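Local atomic coordinates of Cow rumen GH26 endo-mannanase (Metagenome, PDB entry 6UEH), a protein that probably cleaves internal beta-1,4-mannosidic bonds in mannan and galactomannan chains as a glycoside hydrolase family 26 endo-mannanase. Residues Gly183-Glu188 against Thr221-Glu226; Thr268-Asp273 against Thr279-Tyr284; Glu313-Val318 against Pro368-Trp373. One frame throughout, in Å; residues are numbered along the deposited sequence.

Contact 1: Gly183-Glu188 against Thr221-Glu226; sequences GDYELE and TERVIE
Arg-223 lays its guanidinium flat on the phenol ring of Tyr-185. The planes are only 8° from parallel, and Arg-223 CZ stands 3.5 Å from the ring centroid of Tyr-185, almost directly above it: a cation-pi stack. NH1 and NH2 lie over the CE2 and CE1 sides of the ring, and Arg-223 CD approaches the same ring off-centre at 4.2 Å from its centroid as a CH-pi contact. The bend at chi3 (-58°), with the turn at chi4, brings the guanidinium parallel to the phenol, although the two side chains cross at about a right angle. Arginine suits the site because, while its face stacks, its N-H groups still bind outward: NH2 forms a salt bridge with Glu-175 and NH1 bonds to Asp-218 O. Tyr-185 OH is tied to the backbone at Gly-179. Just before Tyr-185, Asp-184 opens a type I turn leading toward a helix, and its OD1 accepts from Glu-186 N (3.2 Å), approached from above the carboxylate plane. This arginine-tyrosine stack joins the loop after the first strand of the TIM barrel, 169-174, to helix 220-230, which follows the second.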
loop_
_atom_site.group_PDB
_atom_site.type_symbol
_atom_site.label_atom_id
_atom_site.label_comp_id
_atom_site.label_asym_id
_atom_site.label_seq_id
_atom_site.Cartn_x
_atom_site.Cartn_y
_atom_site.Cartn_z
ATOM N N GLY A 183 28.082 4.035 12.849
ATOM C CA GLY A 183 28.712 3.922 11.547
ATOM C C GLY A 183 28.530 2.583 10.857
ATOM O O GLY A 183 28.892 2.431 9.691
ATOM N N ASP A 184 27.968 1.608 11.567
ATOM C CA ASP A 184 27.789 0.271 11.004
ATOM C C ASP A 184 26.453 0.131 10.270
ATOM O O ASP A 184 25.455 -0.294 10.848
ATOM C CB ASP A 184 27.902 -0.786 12.106
ATOM C CG ASP A 184 27.762 -2.201 11.575
ATOM O OD1 ASP A 184 27.969 -2.414 10.361
ATOM O OD2 ASP A 184 27.450 -3.106 12.378
ATOM N N TYR A 185 26.452 0.470 8.984
ATOM C CA TYR A 185 25.234 0.426 8.179
ATOM C C TYR A 185 24.809 -0.993 7.819
ATOM O O TYR A 185 23.734 -1.198 7.259
ATOM C CB TYR A 185 25.416 1.238 6.894
ATOM C CG TYR A 185 25.611 2.713 7.131
ATOM C CD1 TYR A 185 24.521 3.564 7.239
ATOM C CD2 TYR A 185 26.883 3.258 7.251
ATOM C CE1 TYR A 185 24.689 4.914 7.461
ATOM C CE2 TYR A 185 27.061 4.609 7.470
ATOM C CZ TYR A 185 25.959 5.431 7.574
ATOM O OH TYR A 185 26.123 6.778 7.795
ATOM N N GLU A 186 25.647 -1.970 8.143
ATOM C CA GLU A 186 25.389 -3.344 7.729
ATOM C C GLU A 186 24.731 -4.184 8.818
ATOM O O GLU A 186 24.337 -5.322 8.564
ATOM C CB GLU A 186 26.693 -4.012 7.282
ATOM C CG GLU A 186 27.462 -3.216 6.244
ATOM C CD GLU A 186 26.612 -2.861 5.036
ATOM O OE1 GLU A 186 26.708 -1.711 4.558
ATOM O OE2 GLU A 186 25.850 -3.731 4.562
ATOM N N LEU A 187 24.606 -3.617 10.016
ATOM C CA LEU A 187 24.093 -4.338 11.185
ATOM C C LEU A 187 22.787 -5.082 10.903
ATOM O O LEU A 187 22.713 -6.297 11.082
ATOM C CB LEU A 187 23.893 -3.368 12.356
ATOM C CG LEU A 187 23.690 -3.948 13.761
ATOM C CD1 LEU A 187 24.176 -2.963 14.803
ATOM C CD2 LEU A 187 22.235 -4.308 14.028
ATOM N N GLU A 188 21.763 -4.349 10.471
ATOM C CA GLU A 188 20.461 -4.945 10.176
ATOM C C GLU A 188 20.569 -6.055 9.134
ATOM O O GLU A 188 19.876 -7.067 9.214
ATOM C CB GLU A 188 19.476 -3.878 9.685
ATOM C CG GLU A 188 18.804 -3.072 10.789
ATOM C CD GLU A 188 19.654 -1.921 11.291
ATOM O OE1 GLU A 188 20.825 -1.806 10.867
ATOM O OE2 GLU A 188 19.145 -1.126 12.108
ATOM N N THR A 221 25.028 7.653 -1.268
ATOM C CA THR A 221 25.211 7.440 -2.702
ATOM C C THR A 221 26.221 6.331 -2.990
ATOM O O THR A 221 25.993 5.488 -3.858
ATOM C CB THR A 221 25.658 8.738 -3.400
ATOM O OG1 THR A 221 24.688 9.765 -3.158
ATOM C CG2 THR A 221 25.799 8.524 -4.904
ATOM N N GLU A 222 27.326 6.323 -2.251
ATOM C CA GLU A 222 28.321 5.268 -2.395
ATOM C C GLU A 222 27.740 3.902 -2.026
ATOM O O GLU A 222 27.986 2.914 -2.715
ATOM C CB GLU A 222 29.553 5.563 -1.538
ATOM C CG GLU A 222 30.466 6.651 -2.096
ATOM C CD GLU A 222 29.963 8.059 -1.819
ATOM O OE1 GLU A 222 28.894 8.208 -1.190
ATOM O OE2 GLU A 222 30.647 9.024 -2.229
ATOM N N ARG A 223 26.964 3.845 -0.947
ATOM C CA ARG A 223 26.376 2.577 -0.521
ATOM C C ARG A 223 25.320 2.086 -1.509
ATOM O O ARG A 223 25.148 0.884 -1.685
ATOM C CB ARG A 223 25.776 2.695 0.884
ATOM C CG ARG A 223 26.824 2.771 1.993
ATOM C CD ARG A 223 26.203 2.641 3.382
ATOM N NE ARG A 223 25.190 3.665 3.626
ATOM C CZ ARG A 223 25.461 4.907 4.012
ATOM N NH1 ARG A 223 26.718 5.290 4.196
ATOM N NH2 ARG A 223 24.474 5.772 4.206
ATOM N N VAL A 224 24.622 3.014 -2.158
ATOM C CA VAL A 224 23.662 2.640 -3.194
ATOM C C VAL A 224 24.391 2.003 -4.373
ATOM O O VAL A 224 23.981 0.959 -4.885
ATOM C CB VAL A 224 22.845 3.850 -3.689
ATOM C CG1 VAL A 224 21.996 3.462 -4.891
ATOM C CG2 VAL A 224 21.971 4.397 -2.571
ATOM N N ILE A 225 25.479 2.641 -4.795
ATOM C CA ILE A 225 26.310 2.124 -5.875
ATOM C C ILE A 225 26.873 0.751 -5.514
ATOM O O ILE A 225 26.846 -0.176 -6.327
ATOM C CB ILE A 225 27.465 3.088 -6.200
ATOM C CG1 ILE A 225 26.909 4.397 -6.769
ATOM C CG2 ILE A 225 28.445 2.448 -7.173
ATOM C CD1 ILE A 225 27.963 5.450 -7.030
ATOM N N GLU A 226 27.365 0.627 -4.285
ATOM C CA GLU A 226 27.912 -0.632 -3.797
ATOM C C GLU A 226 26.861 -1.739 -3.851
ATOM O O GLU A 226 27.131 -2.838 -4.333
ATOM C CB GLU A 226 28.439 -0.465 -2.367
ATOM C CG GLU A 226 29.404 -1.551 -1.908
ATOM C CD GLU A 226 28.703 -2.805 -1.421
ATOM O OE1 GLU A 226 27.513 -2.720 -1.048
ATOM O OE2 GLU A 226 29.346 -3.877 -1.412
#

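Contact 2: Thr268-Asp273 against Thr279-Tyr284; sequences TFKTAD and TKENDY
Thr-279 begins the helical side of the contact, its OG1 2.8 Å from Asp-273 O, one of two carbonyls, with Lys-276 O, that its single proton could serve. The same oxygen accepts from Asn-282 N (3.0 Å), which makes Thr-279 the N-cap of helix 280-301; threonine can cap the helix and still offer a proton to the preceding loop. Glu-281 carries most of the contact. Its CB packs against the backbone of Asp-273, and its CG sits over the centre of the Phe-269 ring, 3.6 Å from the centroid, as a CH-pi contact. A bend at chi2 (85°) then turns the carboxylate away from the ring toward Lys-270, whose backbone N donates to Glu-281 OE2 at 3.0 Å, on the anti side and close to the carboxylate plane. A water links OE2 to Lys-270 NZ, and a second donates to both Glu-281 OE1 and Asp-273 OD2. Asn-282 ND2 bonds to Cys-274 O, in the turn between the segments, and to Tyr-343 OH of helix 334-351. Tyr-284 brings CD2 to within 4.0 Å of Phe-269 CE2, while its OH binds Asn-242 O. A buried carboxylate near Asp-273 would be costly alone; the amide, the two waters, the water-bridged lysine and the nearby helix N-terminus probably make a charged Glu-281 tolerable.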
loop_
_atom_site.group_PDB
_atom_site.type_symbol
_atom_site.label_atom_id
_atom_site.label_comp_id
_atom_site.label_asym_id
_atom_site.label_seq_id
_atom_site.Cartn_x
_atom_site.Cartn_y
_atom_site.Cartn_z
ATOM N N THR A 268 6.395 26.961 10.275
ATOM C CA THR A 268 5.699 28.107 9.700
ATOM C C THR A 268 5.922 28.162 8.188
ATOM O O THR A 268 5.391 29.033 7.498
ATOM C CB THR A 268 6.160 29.426 10.341
ATOM O OG1 THR A 268 7.586 29.531 10.247
ATOM C CG2 THR A 268 5.750 29.471 11.808
ATOM N N PHE A 269 6.726 27.227 7.692
ATOM C CA PHE A 269 6.904 27.005 6.260
ATOM C C PHE A 269 5.543 26.780 5.603
ATOM O O PHE A 269 4.827 25.840 5.950
ATOM C CB PHE A 269 7.831 25.800 6.039
ATOM C CG PHE A 269 8.199 25.544 4.600
ATOM C CD1 PHE A 269 7.386 24.771 3.785
ATOM C CD2 PHE A 269 9.389 26.028 4.081
ATOM C CE1 PHE A 269 7.737 24.512 2.468
ATOM C CE2 PHE A 269 9.749 25.773 2.765
ATOM C CZ PHE A 269 8.922 25.015 1.958
ATOM N N LYS A 270 5.179 27.657 4.672
ATOM C CA LYS A 270 3.906 27.529 3.966
ATOM C C LYS A 270 4.020 26.501 2.845
ATOM O O LYS A 270 4.607 26.774 1.797
ATOM C CB LYS A 270 3.456 28.882 3.409
ATOM C CG LYS A 270 3.085 29.897 4.481
ATOM C CD LYS A 270 2.522 31.172 3.869
ATOM C CE LYS A 270 2.140 32.179 4.943
ATOM N NZ LYS A 270 3.302 32.550 5.798
ATOM N N THR A 271 3.455 25.320 3.079
ATOM C CA THR A 271 3.593 24.190 2.161
ATOM C C THR A 271 3.182 24.527 0.727
ATOM O O THR A 271 3.904 24.217 -0.221
ATOM C CB THR A 271 2.765 22.982 2.648
ATOM O OG1 THR A 271 3.339 22.468 3.855
ATOM C CG2 THR A 271 2.746 21.881 1.597
ATOM N N ALA A 272 2.030 25.173 0.576
ATOM C CA ALA A 272 1.498 25.490 -0.746
ATOM C C ALA A 272 2.415 26.426 -1.534
ATOM O O ALA A 272 2.403 26.423 -2.763
ATOM C CB ALA A 272 0.108 26.100 -0.622
ATOM N N ASP A 273 3.216 27.219 -0.830
ATOM C CA ASP A 273 4.055 28.214 -1.488
ATOM C C ASP A 273 5.357 27.644 -2.042
ATOM O O ASP A 273 6.058 28.324 -2.793
ATOM C CB ASP A 273 4.371 29.366 -0.529
ATOM C CG ASP A 273 3.209 30.323 -0.369
ATOM O OD1 ASP A 273 2.283 30.269 -1.203
ATOM O OD2 ASP A 273 3.222 31.134 0.582
ATOM N N THR A 279 8.741 33.065 -3.895
ATOM C CA THR A 279 8.624 32.880 -2.454
ATOM C C THR A 279 9.871 32.219 -1.880
ATOM O O THR A 279 10.571 31.487 -2.581
ATOM C CB THR A 279 7.398 32.018 -2.087
ATOM O OG1 THR A 279 7.624 30.660 -2.493
ATOM C CG2 THR A 279 6.148 32.551 -2.765
ATOM N N LYS A 280 10.139 32.473 -0.604
ATOM C CA LYS A 280 11.271 31.853 0.076
ATOM C C LYS A 280 11.066 30.345 0.193
ATOM O O LYS A 280 12.029 29.577 0.163
ATOM C CB LYS A 280 11.477 32.476 1.460
ATOM C CG LYS A 280 12.735 32.001 2.176
ATOM C CD LYS A 280 13.020 32.842 3.408
ATOM C CE LYS A 280 11.878 32.776 4.407
ATOM N NZ LYS A 280 12.099 33.701 5.554
ATOM N N GLU A 281 9.808 29.927 0.322
ATOM C CA GLU A 281 9.468 28.509 0.332
ATOM C C GLU A 281 9.943 27.843 -0.953
ATOM O O GLU A 281 10.543 26.767 -0.925
ATOM C CB GLU A 281 7.959 28.307 0.497
ATOM C CG GLU A 281 7.449 28.403 1.931
ATOM C CD GLU A 281 7.161 29.824 2.368
ATOM O OE1 GLU A 281 7.496 30.766 1.617
ATOM O OE2 GLU A 281 6.594 30.000 3.469
ATOM N N ASN A 282 9.675 28.495 -2.080
ATOM C CA ASN A 282 10.063 27.968 -3.380
ATOM C C ASN A 282 11.577 27.956 -3.564
ATOM O O ASN A 282 12.134 27.013 -4.127
ATOM C CB ASN A 282 9.407 28.780 -4.497
ATOM C CG ASN A 282 9.762 28.269 -5.877
ATOM O OD1 ASN A 282 10.462 28.936 -6.637
ATOM N ND2 ASN A 282 9.282 27.074 -6.208
ATOM N N ASP A 283 12.237 29.009 -3.087
ATOM C CA ASP A 283 13.689 29.101 -3.177
ATOM C C ASP A 283 14.364 28.000 -2.362
ATOM O O ASP A 283 15.331 27.389 -2.822
ATOM C CB ASP A 283 14.176 30.475 -2.709
ATOM C CG ASP A 283 13.910 31.572 -3.726
ATOM O OD1 ASP A 283 13.668 31.252 -4.910
ATOM O OD2 ASP A 283 13.957 32.757 -3.339
ATOM N N TYR A 284 13.858 27.746 -1.156
ATOM C CA TYR A 284 14.411 26.671 -0.336
ATOM C C TYR A 284 14.163 25.314 -0.978
ATOM O O TYR A 284 15.075 24.493 -1.084
ATOM C CB TYR A 284 13.828 26.666 1.080
ATOM C CG TYR A 284 14.302 25.457 1.854
ATOM C CD1 TYR A 284 15.600 25.398 2.349
ATOM C CD2 TYR A 284 13.474 24.358 2.050
ATOM C CE1 TYR A 284 16.053 24.290 3.034
ATOM C CE2 TYR A 284 13.921 23.241 2.737
ATOM C CZ TYR A 284 15.210 23.214 3.226
ATOM O OH TYR A 284 15.664 22.107 3.908
HETATM O O HOH W 1 5.725 32.071 4.931
HETATM O O HOH W 2 5.456 32.541 1.314
#

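Contact 3: Glu313-Val318 against Pro368-Trp373; sequences EAEGNV and PDSIQW
Glu-315 lays CA, CB and CG over one face of the Trp-373 indole and carries its carboxylate out past the NE1 edge. CB stands over the five-membered ring, 3.5 Å from the centroid, a CH-pi contact. CG, anti to the backbone N (chi1 180°), continues to 3.4 Å from Trp-373 NE1, and CD passes beyond that rim, the carboxylate still within 7° of parallel to the indole. At the tip, OE1 lies 3.0 Å from Ser-370 OG and takes a proton from a water that also donates to Ser-370 O. OE2 accepts from a second water and from Asn-319 N. Ala-314, small enough for a close backbone, brings CB 3.6 Å from Trp-373 CE3. Trp-373 NE1 donates to Asn-319 O, so both partners hold the backbone of Asn-319. The contact joins the loops after strands 306-309 and 357-362, with Trp-373 also against Ala-334 of helix 334-351. Replacing Trp-373 with an alanine would probably open a gap beneath CB and CG of Glu-315 and leave Asn-319 O without its indole donor. Glutamate fits because its methylenes pack on the aromatic face while its carboxylate gathers a backbone amide and two waters; its charge is probably met by neutral donors.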
loop_
_atom_site.group_PDB
_atom_site.type_symbol
_atom_site.label_atom_id
_atom_site.label_comp_id
_atom_site.label_asym_id
_atom_site.label_seq_id
_atom_site.Cartn_x
_atom_site.Cartn_y
_atom_site.Cartn_z
ATOM N N GLU A 313 4.100 8.835 2.326
ATOM C CA GLU A 313 3.094 8.833 3.389
ATOM C C GLU A 313 2.300 10.136 3.429
ATOM O O GLU A 313 2.001 10.659 4.503
ATOM C CB GLU A 313 3.757 8.576 4.746
ATOM C CG GLU A 313 4.456 7.228 4.845
ATOM C CD GLU A 313 5.021 6.958 6.234
ATOM O OE1 GLU A 313 4.943 7.855 7.097
ATOM O OE2 GLU A 313 5.546 5.848 6.465
ATOM N N ALA A 314 1.955 10.640 2.249
ATOM C CA ALA A 314 1.404 11.986 2.097
ATOM C C ALA A 314 0.131 12.236 2.903
ATOM O O ALA A 314 0.059 13.200 3.667
ATOM C CB ALA A 314 1.145 12.268 0.632
ATOM N N GLU A 315 -0.873 11.384 2.723
ATOM C CA GLU A 315 -2.153 11.592 3.389
ATOM C C GLU A 315 -2.030 11.500 4.907
ATOM O O GLU A 315 -2.667 12.262 5.635
ATOM C CB GLU A 315 -3.198 10.586 2.901
ATOM C CG GLU A 315 -4.552 10.762 3.579
ATOM C CD GLU A 315 -5.604 9.784 3.093
ATOM O OE1 GLU A 315 -5.296 8.961 2.204
ATOM O OE2 GLU A 315 -6.743 9.842 3.605
ATOM N N GLY A 316 -1.204 10.573 5.379
ATOM C CA GLY A 316 -1.129 10.292 6.801
ATOM C C GLY A 316 -2.427 9.651 7.256
ATOM O O GLY A 316 -2.872 8.661 6.676
ATOM N N ASN A 317 -3.041 10.213 8.292
ATOM C CA ASN A 317 -4.355 9.752 8.723
ATOM C C ASN A 317 -5.444 10.344 7.832
ATOM O O ASN A 317 -5.245 11.397 7.226
ATOM C CB ASN A 317 -4.591 10.106 10.190
ATOM C CG ASN A 317 -3.767 9.250 11.130
ATOM O OD1 ASN A 317 -3.738 8.026 11.008
ATOM N ND2 ASN A 317 -3.078 9.891 12.066
ATOM N N VAL A 318 -6.584 9.660 7.762
ATOM C CA VAL A 318 -7.627 9.955 6.777
ATOM C C VAL A 318 -8.003 11.438 6.683
ATOM O O VAL A 318 -8.436 12.051 7.660
ATOM C CB VAL A 318 -8.906 9.129 7.061
ATOM C CG1 VAL A 318 -9.324 9.240 8.527
ATOM C CG2 VAL A 318 -10.034 9.549 6.129
ATOM N N PRO A 368 -12.491 5.960 0.011
ATOM C CA PRO A 368 -12.356 6.231 -1.425
ATOM C C PRO A 368 -11.612 7.534 -1.730
ATOM O O PRO A 368 -10.947 7.623 -2.764
ATOM C CB PRO A 368 -13.808 6.314 -1.899
ATOM C CG PRO A 368 -14.542 5.415 -0.972
ATOM C CD PRO A 368 -13.869 5.564 0.364
ATOM N N ASP A 369 -11.712 8.518 -0.840
ATOM C CA ASP A 369 -11.064 9.814 -1.043
ATOM C C ASP A 369 -9.541 9.737 -0.950
ATOM O O ASP A 369 -8.844 10.693 -1.299
ATOM C CB ASP A 369 -11.583 10.837 -0.030
ATOM C CG ASP A 369 -12.992 11.307 -0.342
ATOM O OD1 ASP A 369 -13.447 11.116 -1.492
ATOM O OD2 ASP A 369 -13.640 11.879 0.561
ATOM N N SER A 370 -9.026 8.604 -0.482
ATOM C CA SER A 370 -7.584 8.406 -0.389
ATOM C C SER A 370 -6.922 8.467 -1.765
ATOM O O SER A 370 -5.722 8.711 -1.873
ATOM C CB SER A 370 -7.263 7.072 0.287
ATOM O OG SER A 370 -7.603 7.105 1.661
ATOM N N ILE A 371 -7.714 8.253 -2.812
ATOM C CA ILE A 371 -7.204 8.265 -4.179
ATOM C C ILE A 371 -6.910 9.687 -4.660
ATOM O O ILE A 371 -6.255 9.880 -5.683
ATOM C CB ILE A 371 -8.194 7.595 -5.151
ATOM C CG1 ILE A 371 -7.469 7.101 -6.407
ATOM C CG2 ILE A 371 -9.336 8.548 -5.503
ATOM C CD1 ILE A 371 -8.384 6.435 -7.414
ATOM N N GLN A 372 -7.385 10.682 -3.918
ATOM C CA GLN A 372 -7.142 12.075 -4.281
ATOM C C GLN A 372 -5.678 12.461 -4.075
ATOM O O GLN A 372 -5.241 13.520 -4.523
ATOM C CB GLN A 372 -8.049 13.008 -3.480
ATOM C CG GLN A 372 -9.531 12.806 -3.758
ATOM C CD GLN A 372 -10.391 13.885 -3.137
ATOM O OE1 GLN A 372 -9.930 15.003 -2.902
ATOM N NE2 GLN A 372 -11.649 13.557 -2.865
ATOM N N TRP A 373 -4.924 11.595 -3.406
ATOM C CA TRP A 373 -3.499 11.820 -3.186
ATOM C C TRP A 373 -2.651 11.144 -4.263
ATOM O O TRP A 373 -1.422 11.142 -4.183
ATOM C CB TRP A 373 -3.084 11.315 -1.802
ATOM C CG TRP A 373 -3.767 12.022 -0.675
ATOM C CD1 TRP A 373 -5.012 11.764 -0.177
ATOM C CD2 TRP A 373 -3.240 13.105 0.103
ATOM N NE1 TRP A 373 -5.293 12.620 0.861
ATOM C CE2 TRP A 373 -4.223 13.452 1.052
ATOM C CE3 TRP A 373 -2.033 13.810 0.088
ATOM C CZ2 TRP A 373 -4.034 14.479 1.977
ATOM C CZ3 TRP A 373 -1.850 14.829 1.007
ATOM C CH2 TRP A 373 -2.845 15.153 1.940
HETATM O O HOH W 3 -3.698 8.269 0.148
HETATM O O HOH W 4 -9.054 9.989 2.606
#

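In the fold
The contacts follow one another along the chain, all within the family 26 TIM barrel. Contact 1 bridges the loop after strand 169-174 and helix 220-230, contact 2 closes the loop after the short strand 261-262 onto the start of helix 280-301, and contact 3 joins the loops after strands 306-309 and 357-362. Contacts 1 and 2 lie 33 Å apart between centres but share helix 280-301, on which Val-224 packs through Leu-299. Contacts 2 and 3, with nearest atoms about 8 Å apart, both lean on helix 334-351, through Thr-271 and Trp-373. Contacts 1 and 2 thus join a loop to a helix, whereas contact 3 joins two loops and lies nearest the chain's centre.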